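PDB 3HAZ: proline dehydrogenase from Bradyrhizobium japonicum USDA 110, which probably oxidises L-proline to L-glutamate in two steps, pairing an FAD-dependent proline dehydrogenase with an NAD-dependent 1-pyrroline-5-carboxylate dehydrogenase in one chain. Local coordinates for residues D349-R354 with G362-T367; P13-D18 with Y316-S321; Q356-D361 with G518-A523. All coordinates share one frame; numbering follows the deposited sequence.

Interaction 1 of 3, residues D349-R354 with G362-T367; sequences DTEIKR and GYPVFT. With FAD (flavin-adenine dinucleotide), chain C.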
loop_
_atom_site.group_PDB
_atom_site.type_symbol
_atom_site.label_atom_id
_atom_site.label_comp_id
_atom_site.label_asym_id
_atom_site.label_seq_id
_atom_site.Cartn_x
_atom_site.Cartn_y
_atom_site.Cartn_z
ATOM N N ASP A 349 2.342 -5.887 -35.311
ATOM C CA ASP A 349 3.336 -6.299 -34.322
ATOM C C ASP A 349 4.755 -6.097 -34.842
ATOM O O ASP A 349 5.655 -5.720 -34.099
ATOM C CB ASP A 349 3.108 -7.751 -33.906
ATOM C CG ASP A 349 1.916 -7.904 -32.973
ATOM O OD1 ASP A 349 2.042 -7.558 -31.781
ATOM O OD2 ASP A 349 0.857 -8.367 -33.430
ATOM N N THR A 350 4.943 -6.324 -36.134
ATOM C CA THR A 350 6.248 -6.128 -36.745
ATOM C C THR A 350 6.651 -4.660 -36.716
ATOM O O THR A 350 7.795 -4.334 -36.403
ATOM C CB THR A 350 6.278 -6.686 -38.179
ATOM O OG1 THR A 350 6.136 -8.108 -38.117
ATOM C CG2 THR A 350 7.588 -6.343 -38.874
ATOM N N GLU A 351 5.713 -3.769 -37.024
ATOM C CA GLU A 351 6.033 -2.346 -37.024
ATOM C C GLU A 351 6.420 -1.857 -35.630
ATOM O O GLU A 351 7.317 -1.033 -35.486
ATOM C CB GLU A 351 4.869 -1.517 -37.575
ATOM C CG GLU A 351 4.424 -1.909 -38.981
ATOM C CD GLU A 351 5.522 -1.780 -40.024
ATOM O OE1 GLU A 351 5.276 -2.171 -41.187
ATOM O OE2 GLU A 351 6.625 -1.293 -39.690
ATOM N N ILE A 352 5.746 -2.369 -34.602
ATOM C CA ILE A 352 6.060 -1.962 -33.238
ATOM C C ILE A 352 7.478 -2.410 -32.895
ATOM O O ILE A 352 8.290 -1.623 -32.420
ATOM C CB ILE A 352 5.064 -2.552 -32.202
ATOM C CG1 ILE A 352 3.632 -2.104 -32.511
ATOM C CG2 ILE A 352 5.460 -2.150 -30.769
ATOM C CD1 ILE A 352 3.479 -0.612 -32.698
ATOM N N LYS A 353 7.770 -3.682 -33.147
ATOM C CA LYS A 353 9.066 -4.242 -32.792
ATOM C C LYS A 353 10.177 -3.503 -33.522
ATOM O O LYS A 353 11.169 -3.097 -32.914
ATOM C CB LYS A 353 9.120 -5.745 -33.104
ATOM C CG LYS A 353 10.416 -6.433 -32.650
ATOM C CD LYS A 353 10.299 -7.945 -32.757
ATOM C CE LYS A 353 11.577 -8.638 -32.290
ATOM N NZ LYS A 353 11.497 -10.118 -32.495
ATOM N N ARG A 354 9.998 -3.310 -34.826
ATOM C CA ARG A 354 11.028 -2.668 -35.631
ATOM C C ARG A 354 11.351 -1.258 -35.148
ATOM O O ARG A 354 12.516 -0.876 -35.056
ATOM C CB ARG A 354 10.614 -2.620 -37.103
ATOM C CG ARG A 354 10.784 -3.934 -37.840
ATOM C CD ARG A 354 10.247 -3.805 -39.249
ATOM N NE ARG A 354 10.542 -4.976 -40.065
ATOM C CZ ARG A 354 10.551 -4.964 -41.391
ATOM N NH1 ARG A 354 10.837 -6.070 -42.067
ATOM N NH2 ARG A 354 10.276 -3.837 -42.039
ATOM N N GLY A 362 9.178 7.471 -33.218
ATOM C CA GLY A 362 7.777 7.133 -33.041
ATOM C C GLY A 362 7.373 5.948 -33.904
ATOM O O GLY A 362 8.221 5.354 -34.574
ATOM N N TYR A 363 6.082 5.614 -33.883
ATOM C CA TYR A 363 5.532 4.493 -34.648
ATOM C C TYR A 363 4.785 4.972 -35.894
ATOM O O TYR A 363 4.024 5.936 -35.830
ATOM C CB TYR A 363 4.582 3.670 -33.772
ATOM C CG TYR A 363 5.239 3.123 -32.527
ATOM C CD1 TYR A 363 5.024 3.708 -31.278
ATOM C CD2 TYR A 363 6.096 2.032 -32.600
ATOM C CE1 TYR A 363 5.643 3.203 -30.129
ATOM C CE2 TYR A 363 6.713 1.524 -31.467
ATOM C CZ TYR A 363 6.487 2.107 -30.240
ATOM O OH TYR A 363 7.110 1.575 -29.133
ATOM N N PRO A 364 4.998 4.292 -37.036
ATOM C CA PRO A 364 4.312 4.664 -38.282
ATOM C C PRO A 364 2.853 4.207 -38.285
ATOM O O PRO A 364 2.069 4.614 -39.149
ATOM C CB PRO A 364 5.105 3.914 -39.357
ATOM C CG PRO A 364 5.705 2.739 -38.645
ATOM C CD PRO A 364 5.954 3.183 -37.225
ATOM N N VAL A 365 2.505 3.354 -37.328
ATOM C CA VAL A 365 1.147 2.848 -37.206
ATOM C C VAL A 365 0.530 3.382 -35.930
ATOM O O VAL A 365 1.248 3.745 -34.998
ATOM C CB VAL A 365 1.112 1.309 -37.130
ATOM C CG1 VAL A 365 1.420 0.684 -38.491
ATOM C CG2 VAL A 365 2.082 0.806 -36.058
ATOM N N PHE A 366 -0.798 3.438 -35.887
ATOM C CA PHE A 366 -1.487 3.742 -34.640
ATOM C C PHE A 366 -1.226 2.607 -33.651
ATOM O O PHE A 366 -0.909 1.485 -34.055
ATOM C CB PHE A 366 -2.986 3.942 -34.886
ATOM C CG PHE A 366 -3.292 5.047 -35.875
ATOM C CD1 PHE A 366 -3.108 6.381 -35.528
ATOM C CD2 PHE A 366 -3.751 4.750 -37.144
ATOM C CE1 PHE A 366 -3.382 7.397 -36.436
ATOM C CE2 PHE A 366 -4.019 5.757 -38.058
ATOM C CZ PHE A 366 -3.835 7.084 -37.704
ATOM N N THR A 367 -1.339 2.897 -32.359
ATOM C CA THR A 367 -1.088 1.879 -31.343
ATOM C C THR A 367 -2.338 1.504 -30.563
ATOM O O THR A 367 -2.305 0.590 -29.739
ATOM C CB THR A 367 0.030 2.291 -30.368
ATOM O OG1 THR A 367 -0.167 3.645 -29.948
ATOM C CG2 THR A 367 1.396 2.162 -31.037
HETATM P PA FAD C . -10.453 -6.063 -37.277
HETATM O O1A FAD C . -10.555 -7.166 -36.075
HETATM O O2A FAD C . -11.532 -5.077 -37.229
HETATM O O5B FAD C . -9.038 -5.274 -37.137
HETATM C C5B FAD C . -7.870 -6.037 -37.037
HETATM C C4B FAD C . -6.644 -5.131 -37.218
HETATM O O4B FAD C . -6.627 -3.744 -36.572
HETATM C C3B FAD C . -5.336 -5.517 -37.556
HETATM O O3B FAD C . -5.152 -6.458 -38.599
HETATM C C2B FAD C . -4.552 -4.230 -37.513
HETATM O O2B FAD C . -4.245 -3.621 -38.753
HETATM C C1B FAD C . -5.267 -3.367 -36.535
HETATM N N9A FAD C . -4.845 -3.415 -35.147
HETATM C C8A FAD C . -4.905 -4.488 -34.262
HETATM N N7A FAD C . -4.443 -4.051 -33.050
HETATM C C5A FAD C . -4.099 -2.687 -33.189
HETATM C C6A FAD C . -3.542 -1.677 -32.224
HETATM N N6A FAD C . -3.254 -2.049 -30.844
HETATM N N1A FAD C . -3.315 -0.441 -32.613
HETATM C C2A FAD C . -3.596 -0.050 -33.937
HETATM N N3A FAD C . -4.128 -1.021 -34.865
HETATM C C4A FAD C . -4.365 -2.309 -34.457
HETATM N N1 FAD C . -2.962 -5.939 -45.072
HETATM C C2 FAD C . -1.765 -5.395 -45.470
HETATM O O2 FAD C . -0.919 -4.851 -44.529
HETATM N N3 FAD C . -1.384 -5.440 -46.854
HETATM C C4 FAD C . -2.210 -6.019 -47.777
HETATM O O4 FAD C . -1.869 -6.003 -49.136
HETATM C C4X FAD C . -3.465 -6.584 -47.364
HETATM N N5 FAD C . -4.383 -7.213 -48.363
HETATM C C5X FAD C . -5.614 -7.770 -47.936
HETATM C C6 FAD C . -6.510 -8.395 -48.920
HETATM C C7 FAD C . -7.740 -8.946 -48.491
HETATM C C7M FAD C . -8.648 -9.610 -49.514
HETATM C C8 FAD C . -8.129 -8.890 -47.062
HETATM C C8M FAD C . -9.457 -9.485 -46.567
HETATM C C9 FAD C . -7.268 -8.291 -46.126
HETATM C C9A FAD C . -5.980 -7.723 -46.562
HETATM N N10 FAD C . -5.078 -7.098 -45.592
HETATM C C10 FAD C . -3.824 -6.534 -46.036
HETATM C "C1'" FAD C . -5.480 -6.860 -44.168
HETATM C "C2'" FAD C . -5.090 -7.964 -43.152
HETATM O "O2'" FAD C . -4.737 -9.159 -43.839
HETATM C "C3'" FAD C . -6.246 -8.161 -42.158
HETATM O "O3'" FAD C . -7.282 -8.927 -42.763
HETATM C "C4'" FAD C . -6.850 -6.805 -41.644
HETATM O "O4'" FAD C . -5.958 -5.831 -41.225
HETATM C "C5'" FAD C . -7.987 -7.030 -40.612
HETATM O "O5'" FAD C . -8.895 -5.941 -40.547
HETATM P P FAD C . -10.470 -6.280 -40.149
HETATM O O1P FAD C . -11.381 -4.887 -40.262
HETATM O O2P FAD C . -10.979 -7.347 -41.018
HETATM O O3P FAD C . -10.441 -6.929 -38.651
#
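Ile-352 of helix 348-357 reaches across to Tyr-363, Val-365 and Thr-367 in the loop that follows the same helix. Its path can be traced outward from CB. Ile-352 CG2, the branch anti to the backbone N, lies 3.9 Å from Tyr-363 CE2. The CG1 branch stands beside the backbone N (chi1 -59°) and carries CD1 in among three residues. Ile-352 CD1 is 3.7 Å from Tyr-363 CD2. The same Ile-352 CD1 meets Val-365 CG2 at 3.9 Å and Thr-367 CG2 at 3.8 Å. Ile-352 also presents its backbone O to the edge of the Tyr-363 ring, in the ring plane, 3.6 Å from CE2. On the neighbouring residue, Glu-351 CB lies 3.9 Å from Val-365 CG2, while Glu-351 OE1 is bound by the backbone N of Ala-284. The OH of Tyr-363 is engaged by Pro-503 O and Gln-356 NE2. With an alanine here, Pro-503 O and Gln-356 NE2 would probably lose their hydroxyl partner and a gap would probably open beside Ile-352 CD1 and CG2. The loop ends at the FAD adenine, whose N6A donates to Thr-367 O at 3.0 Å. Apolar packing thus joins helix and loop next to this carbonyl, which is consistent with a part in positioning it.

Interaction 2 of 3, residues P13-D18 with Y316-S321; sequences PYAPDD and YQKRAS. With FAD (flavin-adenine dinucleotide), chain C.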
loop_
_atom_site.group_PDB
_atom_site.type_symbol
_atom_site.label_atom_id
_atom_site.label_comp_id
_atom_site.label_asym_id
_atom_site.label_seq_id
_atom_site.Cartn_x
_atom_site.Cartn_y
_atom_site.Cartn_z
ATOM N N PRO A 13 5.584 12.552 -43.533
ATOM C CA PRO A 13 6.227 12.305 -42.236
ATOM C C PRO A 13 5.912 10.902 -41.724
ATOM O O PRO A 13 4.752 10.488 -41.733
ATOM C CB PRO A 13 5.604 13.371 -41.327
ATOM C CG PRO A 13 5.242 14.487 -42.270
ATOM C CD PRO A 13 4.770 13.780 -43.520
ATOM N N TYR A 14 6.946 10.196 -41.275
ATOM C CA TYR A 14 6.867 8.769 -40.983
ATOM C C TYR A 14 5.990 8.431 -39.784
ATOM O O TYR A 14 5.174 7.513 -39.846
ATOM C CB TYR A 14 8.275 8.207 -40.755
ATOM C CG TYR A 14 8.405 6.718 -41.003
ATOM C CD1 TYR A 14 8.438 6.211 -42.301
ATOM C CD2 TYR A 14 8.505 5.822 -39.944
ATOM C CE1 TYR A 14 8.567 4.854 -42.537
ATOM C CE2 TYR A 14 8.632 4.464 -40.170
ATOM C CZ TYR A 14 8.663 3.986 -41.469
ATOM O OH TYR A 14 8.792 2.635 -41.701
ATOM N N ALA A 15 6.167 9.163 -38.689
ATOM C CA ALA A 15 5.484 8.836 -37.439
ATOM C C ALA A 15 4.980 10.066 -36.691
ATOM O O ALA A 15 5.438 10.347 -35.587
ATOM C CB ALA A 15 6.407 8.023 -36.534
ATOM N N PRO A 16 4.024 10.796 -37.283
ATOM C CA PRO A 16 3.472 11.989 -36.624
ATOM C C PRO A 16 2.726 11.658 -35.332
ATOM O O PRO A 16 2.436 10.489 -35.056
ATOM C CB PRO A 16 2.510 12.565 -37.671
ATOM C CG PRO A 16 2.195 11.430 -38.589
ATOM C CD PRO A 16 3.395 10.525 -38.588
ATOM N N ASP A 17 2.420 12.694 -34.555
ATOM C CA ASP A 17 1.790 12.553 -33.240
ATOM C C ASP A 17 0.336 12.089 -33.322
ATOM O O ASP A 17 -0.490 12.711 -33.992
ATOM C CB ASP A 17 1.873 13.885 -32.487
ATOM C CG ASP A 17 1.043 13.898 -31.218
ATOM O OD1 ASP A 17 1.250 13.023 -30.347
ATOM O OD2 ASP A 17 0.185 14.796 -31.089
ATOM N N ASP A 18 0.027 11.002 -32.619
ATOM C CA ASP A 18 -1.302 10.401 -32.662
ATOM C C ASP A 18 -2.399 11.381 -32.252
ATOM O O ASP A 18 -3.457 11.441 -32.879
ATOM C CB ASP A 18 -1.366 9.172 -31.751
ATOM C CG ASP A 18 -0.380 8.086 -32.152
ATOM O OD1 ASP A 18 0.834 8.376 -32.269
ATOM O OD2 ASP A 18 -0.821 6.933 -32.333
ATOM N N TYR A 316 -3.994 1.492 -41.050
ATOM C CA TYR A 316 -3.388 1.517 -39.721
ATOM C C TYR A 316 -2.137 2.392 -39.687
ATOM O O TYR A 316 -1.587 2.658 -38.625
ATOM C CB TYR A 316 -3.168 0.110 -39.132
ATOM C CG TYR A 316 -2.014 -0.726 -39.675
ATOM C CD1 TYR A 316 -1.307 -0.358 -40.820
ATOM C CD2 TYR A 316 -1.665 -1.922 -39.045
ATOM C CE1 TYR A 316 -0.258 -1.157 -41.306
ATOM C CE2 TYR A 316 -0.632 -2.724 -39.519
ATOM C CZ TYR A 316 0.068 -2.340 -40.652
ATOM O OH TYR A 316 1.092 -3.145 -41.113
ATOM N N GLN A 317 -1.716 2.864 -40.859
ATOM C CA GLN A 317 -0.586 3.789 -40.948
ATOM C C GLN A 317 -1.065 5.232 -40.905
ATOM O O GLN A 317 -2.061 5.588 -41.536
ATOM C CB GLN A 317 0.210 3.567 -42.233
ATOM C CG GLN A 317 0.900 2.221 -42.332
ATOM C CD GLN A 317 2.149 2.291 -43.189
ATOM O OE1 GLN A 317 2.966 3.202 -43.040
ATOM N NE2 GLN A 317 2.315 1.321 -44.081
ATOM N N LYS A 318 -0.345 6.062 -40.162
ATOM C CA LYS A 318 -0.667 7.478 -40.089
ATOM C C LYS A 318 -0.557 8.144 -41.463
ATOM O O LYS A 318 -1.240 9.130 -41.733
ATOM C CB LYS A 318 0.234 8.166 -39.059
ATOM C CG LYS A 318 0.239 7.457 -37.695
ATOM C CD LYS A 318 1.267 8.071 -36.745
ATOM C CE LYS A 318 1.229 7.389 -35.372
ATOM N NZ LYS A 318 2.412 7.757 -34.518
ATOM N N ARG A 319 0.276 7.583 -42.337
ATOM C CA ARG A 319 0.466 8.137 -43.685
ATOM C C ARG A 319 -0.646 7.767 -44.669
ATOM O O ARG A 319 -0.632 8.209 -45.814
ATOM C CB ARG A 319 1.815 7.698 -44.268
ATOM C CG ARG A 319 3.035 8.332 -43.603
ATOM C CD ARG A 319 4.329 7.728 -44.139
ATOM N NE ARG A 319 4.433 6.308 -43.813
ATOM C CZ ARG A 319 5.400 5.505 -44.246
ATOM N NH1 ARG A 319 6.361 5.979 -45.030
ATOM N NH2 ARG A 319 5.403 4.224 -43.895
ATOM N N ALA A 320 -1.611 6.971 -44.222
ATOM C CA ALA A 320 -2.621 6.416 -45.132
ATOM C C ALA A 320 -3.351 7.472 -45.972
ATOM O O ALA A 320 -3.488 7.324 -47.190
ATOM C CB ALA A 320 -3.615 5.560 -44.361
ATOM N N SER A 321 -3.821 8.537 -45.327
ATOM C CA SER A 321 -4.580 9.561 -46.037
ATOM C C SER A 321 -3.735 10.239 -47.123
ATOM O O SER A 321 -4.246 10.585 -48.193
ATOM C CB SER A 321 -5.141 10.601 -45.059
ATOM O OG SER A 321 -6.051 11.471 -45.715
HETATM P PA FAD C . -10.453 -6.063 -37.277
HETATM O O1A FAD C . -10.555 -7.166 -36.075
HETATM O O2A FAD C . -11.532 -5.077 -37.229
HETATM O O5B FAD C . -9.038 -5.274 -37.137
HETATM C C5B FAD C . -7.870 -6.037 -37.037
HETATM C C4B FAD C . -6.644 -5.131 -37.218
HETATM O O4B FAD C . -6.627 -3.744 -36.572
HETATM C C3B FAD C . -5.336 -5.517 -37.556
HETATM O O3B FAD C . -5.152 -6.458 -38.599
HETATM C C2B FAD C . -4.552 -4.230 -37.513
HETATM O O2B FAD C . -4.245 -3.621 -38.753
HETATM C C1B FAD C . -5.267 -3.367 -36.535
HETATM N N9A FAD C . -4.845 -3.415 -35.147
HETATM C C8A FAD C . -4.905 -4.488 -34.262
HETATM N N7A FAD C . -4.443 -4.051 -33.050
HETATM C C5A FAD C . -4.099 -2.687 -33.189
HETATM C C6A FAD C . -3.542 -1.677 -32.224
HETATM N N6A FAD C . -3.254 -2.049 -30.844
HETATM N N1A FAD C . -3.315 -0.441 -32.613
HETATM C C2A FAD C . -3.596 -0.050 -33.937
HETATM N N3A FAD C . -4.128 -1.021 -34.865
HETATM C C4A FAD C . -4.365 -2.309 -34.457
HETATM N N1 FAD C . -2.962 -5.939 -45.072
HETATM C C2 FAD C . -1.765 -5.395 -45.470
HETATM O O2 FAD C . -0.919 -4.851 -44.529
HETATM N N3 FAD C . -1.384 -5.440 -46.854
HETATM C C4 FAD C . -2.210 -6.019 -47.777
HETATM O O4 FAD C . -1.869 -6.003 -49.136
HETATM C C4X FAD C . -3.465 -6.584 -47.364
HETATM N N5 FAD C . -4.383 -7.213 -48.363
HETATM C C5X FAD C . -5.614 -7.770 -47.936
HETATM C C6 FAD C . -6.510 -8.395 -48.920
HETATM C C7 FAD C . -7.740 -8.946 -48.491
HETATM C C7M FAD C . -8.648 -9.610 -49.514
HETATM C C8 FAD C . -8.129 -8.890 -47.062
HETATM C C8M FAD C . -9.457 -9.485 -46.567
HETATM C C9 FAD C . -7.268 -8.291 -46.126
HETATM C C9A FAD C . -5.980 -7.723 -46.562
HETATM N N10 FAD C . -5.078 -7.098 -45.592
HETATM C C10 FAD C . -3.824 -6.534 -46.036
HETATM C "C1'" FAD C . -5.480 -6.860 -44.168
HETATM C "C2'" FAD C . -5.090 -7.964 -43.152
HETATM O "O2'" FAD C . -4.737 -9.159 -43.839
HETATM C "C3'" FAD C . -6.246 -8.161 -42.158
HETATM O "O3'" FAD C . -7.282 -8.927 -42.763
HETATM C "C4'" FAD C . -6.850 -6.805 -41.644
HETATM O "O4'" FAD C . -5.958 -5.831 -41.225
HETATM C "C5'" FAD C . -7.987 -7.030 -40.612
HETATM O "O5'" FAD C . -8.895 -5.941 -40.547
HETATM P P FAD C . -10.470 -6.280 -40.149
HETATM O O1P FAD C . -11.381 -4.887 -40.262
HETATM O O2P FAD C . -10.979 -7.347 -41.018
HETATM O O3P FAD C . -10.441 -6.929 -38.651
HETATM O O HOH W 1 3.059 6.119 -41.305
HETATM O O HOH W 2 1.409 5.466 -32.744
#
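Lys-318 meets Pro-16 and Asp-18 of the N-terminal segment 13-18, and Arg-319 meets Tyr-14. Both basic residues lie in the middle of a type I beta turn, Gln-317 to Ala-320, that leads from strand 309-314 of the beta/alpha (TIM) barrel of the proline dehydrogenase domain into helix 320-333. Lys-318, extended beyond CG, runs antiparallel alongside the Pro-16 ring, CD to CD at 3.7 Å, and then lies nearly perpendicular to the Asp-18 side chain. Lys-318 NZ donates to Pro-16 O at 2.8 Å, nearly in line with the carbonyl (C=O...N 167°), and to Asp-18 OD1, also at 2.8 Å, from 40° out of the carboxylate plane. Its other acceptors are Tyr-363 O and a water that in turn donates to Asp-18 OD2. Arg-319 bends at chi3, turning its guanidinium so that Tyr-14 CD1 lies over one face, offset toward the rim and 3.4 Å from Arg-319 NH1; ring and guanidinium planes stand 56° apart. The same group is steadied by Gln-317 OE1, which receives NH2 on an in-plane lone pair, and by Ala-284 O. Tyr-316, just before the turn, borders the FAD ribose. A second water, lying near Tyr-14 O, accepts from Arg-319 NE at 2.9 Å.

Interaction 3 of 3, residues Q356-D361 with G518-A523; sequences QERGLD and GVEFGA. With GOL (glycerol), chain L.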
loop_
_atom_site.group_PDB
_atom_site.type_symbol
_atom_site.label_atom_id
_atom_site.label_comp_id
_atom_site.label_asym_id
_atom_site.label_seq_id
_atom_site.Cartn_x
_atom_site.Cartn_y
_atom_site.Cartn_z
ATOM N N GLN A 356 10.970 0.034 -32.255
ATOM C CA GLN A 356 11.689 -0.071 -30.987
ATOM C C GLN A 356 13.145 -0.472 -31.197
ATOM O O GLN A 356 14.045 0.169 -30.666
ATOM C CB GLN A 356 10.986 -1.053 -30.043
ATOM C CG GLN A 356 9.598 -0.570 -29.634
ATOM C CD GLN A 356 8.912 -1.487 -28.653
ATOM O OE1 GLN A 356 9.417 -2.561 -28.334
ATOM N NE2 GLN A 356 7.748 -1.063 -28.164
ATOM N N GLU A 357 13.374 -1.524 -31.980
ATOM C CA GLU A 357 14.730 -1.973 -32.273
ATOM C C GLU A 357 15.544 -0.861 -32.923
ATOM O O GLU A 357 16.720 -0.689 -32.627
ATOM C CB GLU A 357 14.701 -3.185 -33.214
ATOM C CG GLU A 357 14.187 -4.469 -32.588
ATOM C CD GLU A 357 14.036 -5.589 -33.614
ATOM O OE1 GLU A 357 13.792 -5.284 -34.803
ATOM O OE2 GLU A 357 14.161 -6.772 -33.235
ATOM N N ARG A 358 14.902 -0.114 -33.815
ATOM C CA ARG A 358 15.590 0.890 -34.624
ATOM C C ARG A 358 15.668 2.245 -33.936
ATOM O O ARG A 358 16.192 3.204 -34.503
ATOM C CB ARG A 358 14.904 1.023 -35.985
ATOM C CG ARG A 358 15.114 -0.206 -36.879
ATOM C CD ARG A 358 14.119 -0.273 -38.032
ATOM N NE ARG A 358 14.143 -1.584 -38.682
ATOM C CZ ARG A 358 13.577 -1.851 -39.857
ATOM N NH1 ARG A 358 12.935 -0.897 -40.520
ATOM N NH2 ARG A 358 13.652 -3.076 -40.370
ATOM N N GLY A 359 15.144 2.317 -32.717
ATOM C CA GLY A 359 15.169 3.547 -31.938
ATOM C C GLY A 359 14.603 4.732 -32.693
ATOM O O GLY A 359 15.212 5.802 -32.729
ATOM N N LEU A 360 13.442 4.538 -33.315
ATOM C CA LEU A 360 12.811 5.590 -34.110
ATOM C C LEU A 360 12.150 6.624 -33.210
ATOM O O LEU A 360 11.939 6.376 -32.021
ATOM C CB LEU A 360 11.774 4.992 -35.073
ATOM C CG LEU A 360 12.334 3.963 -36.050
ATOM C CD1 LEU A 360 11.323 3.669 -37.155
ATOM C CD2 LEU A 360 13.657 4.458 -36.642
ATOM N N ASP A 361 11.806 7.778 -33.773
ATOM C CA ASP A 361 11.186 8.829 -32.967
ATOM C C ASP A 361 9.688 8.603 -32.742
ATOM O O ASP A 361 9.013 9.431 -32.137
ATOM C CB ASP A 361 11.471 10.226 -33.537
ATOM C CG ASP A 361 10.777 10.482 -34.862
ATOM O OD1 ASP A 361 9.877 9.704 -35.239
ATOM O OD2 ASP A 361 11.137 11.477 -35.529
ATOM N N GLY A 518 17.944 6.150 -33.417
ATOM C CA GLY A 518 18.298 5.535 -34.682
ATOM C C GLY A 518 17.701 6.305 -35.846
ATOM O O GLY A 518 17.245 7.434 -35.679
ATOM N N VAL A 519 17.695 5.688 -37.022
ATOM C CA VAL A 519 17.187 6.322 -38.230
ATOM C C VAL A 519 16.433 5.280 -39.042
ATOM O O VAL A 519 16.887 4.143 -39.159
ATOM C CB VAL A 519 18.349 6.904 -39.085
ATOM C CG1 VAL A 519 17.829 7.518 -40.377
ATOM C CG2 VAL A 519 19.150 7.937 -38.275
ATOM N N GLU A 520 15.277 5.657 -39.583
ATOM C CA GLU A 520 14.542 4.777 -40.488
ATOM C C GLU A 520 15.006 4.995 -41.924
ATOM O O GLU A 520 14.700 6.024 -42.535
ATOM C CB GLU A 520 13.032 4.998 -40.377
ATOM C CG GLU A 520 12.214 4.124 -41.330
ATOM C CD GLU A 520 12.617 2.657 -41.264
ATOM O OE1 GLU A 520 12.317 2.008 -40.240
ATOM O OE2 GLU A 520 13.229 2.150 -42.238
ATOM N N PHE A 521 15.749 4.024 -42.454
ATOM C CA PHE A 521 16.299 4.117 -43.799
ATOM C C PHE A 521 15.179 4.107 -44.844
ATOM O O PHE A 521 15.370 4.557 -45.975
ATOM C CB PHE A 521 17.266 2.957 -44.056
ATOM C CG PHE A 521 18.608 3.116 -43.390
ATOM C CD1 PHE A 521 18.776 3.982 -42.324
ATOM C CD2 PHE A 521 19.693 2.369 -43.813
ATOM C CE1 PHE A 521 20.005 4.117 -41.709
ATOM C CE2 PHE A 521 20.923 2.498 -43.201
ATOM C CZ PHE A 521 21.080 3.374 -42.147
ATOM N N GLY A 522 14.012 3.600 -44.451
ATOM C CA GLY A 522 12.870 3.515 -45.344
ATOM C C GLY A 522 12.092 4.814 -45.452
ATOM O O GLY A 522 11.071 4.875 -46.134
ATOM N N ALA A 523 12.567 5.845 -44.756
ATOM C CA ALA A 523 12.006 7.187 -44.867
ATOM C C ALA A 523 13.028 8.055 -45.579
ATOM O O ALA A 523 14.018 8.472 -44.976
ATOM C CB ALA A 523 11.698 7.754 -43.486
HETATM C C1 GOL L . 10.822 8.625 -37.934
HETATM O O1 GOL L . 9.961 7.789 -37.196
HETATM C C2 GOL L . 12.242 8.090 -37.806
HETATM O O2 GOL L . 12.777 8.495 -36.565
HETATM C C3 GOL L . 13.088 8.646 -38.946
HETATM O O3 GOL L . 14.392 8.122 -38.853
HETATM O O HOH W 3 18.246 2.905 -36.596
#
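Arg-358 starts with CG beside its backbone N and runs extended to NE, while Glu-520 sets CG anti to its own N (chi1 179°) and then folds at chi2 (50°); these two courses bring guanidinium and carboxylate together. Arg-358 NH1 donates to the syn lone pair of Glu-520 OE1 at 3.0 Å, and the oxygen lies within 1° of the guanidinium plane, at its edge. The two flat groups are nevertheless twisted well apart, and the salt bridge is made through NH1 and OE1. NH1 has a second acidic partner in Asp-285. The other carboxylate oxygen, Glu-520 OE2, takes Gly-522 N on its anti lone pair, a bond inside the type I turn from Glu-520 to Ala-523 that restrains rotation of the carboxylate. Leu-360 packs against Glu-520, its CD1 3.6 Å from Glu-520 OE1 and its CD2 at the same distance from Glu-520 N.

The backbones meet where helix 348-357 ends. Gly-359 has positive phi and closes a Schellman motif, and its O accepts Gly-518 N at 2.8 Å, with the donor above the carbonyl plane. Gly-518 CA sits 3.1 Å from Arg-358 O as a C-H...O contact, a close approach that suits a residue without a side chain. A water bridges further, donating to Arg-358 O and accepting from Val-519 N. Glycerol, probably from the crystallisation liquor, spans both segments, its O3 accepting Glu-520 N at 2.7 Å and its O1 donating to Asp-361 OD1. With two acids facing one arginine, the positive charge probably favours ionised carboxylates, so electrostatics and glycine-permitted backbone contact together join the helix end to the segment leading into helix 524-536.

How the interactions relate
From the N terminus, residues 13-18 meet 316-321 first, so interaction 2 closes a loop of nearly 300 residues and ties the start of the chain to the barrel. It is complete before the other two begin. Interaction 1 then opens on helix 348-357, and interaction 3 opens on the end of the same helix before 362-367 has closed interaction 1, so these two cross. Interaction 1 makes a short return within the barrel; interaction 3 reaches forward to 518-523, ahead of helix 524-536. Direct touches join all three: Phe-366 N to Tyr-316 O between 1 and 2, a side-chain bond between 1 and 3, and Tyr-14 against Glu-520 between 2 and 3. Interactions 1 and 2 both border FAD, whereas 1 and 3 both touch the second subunit.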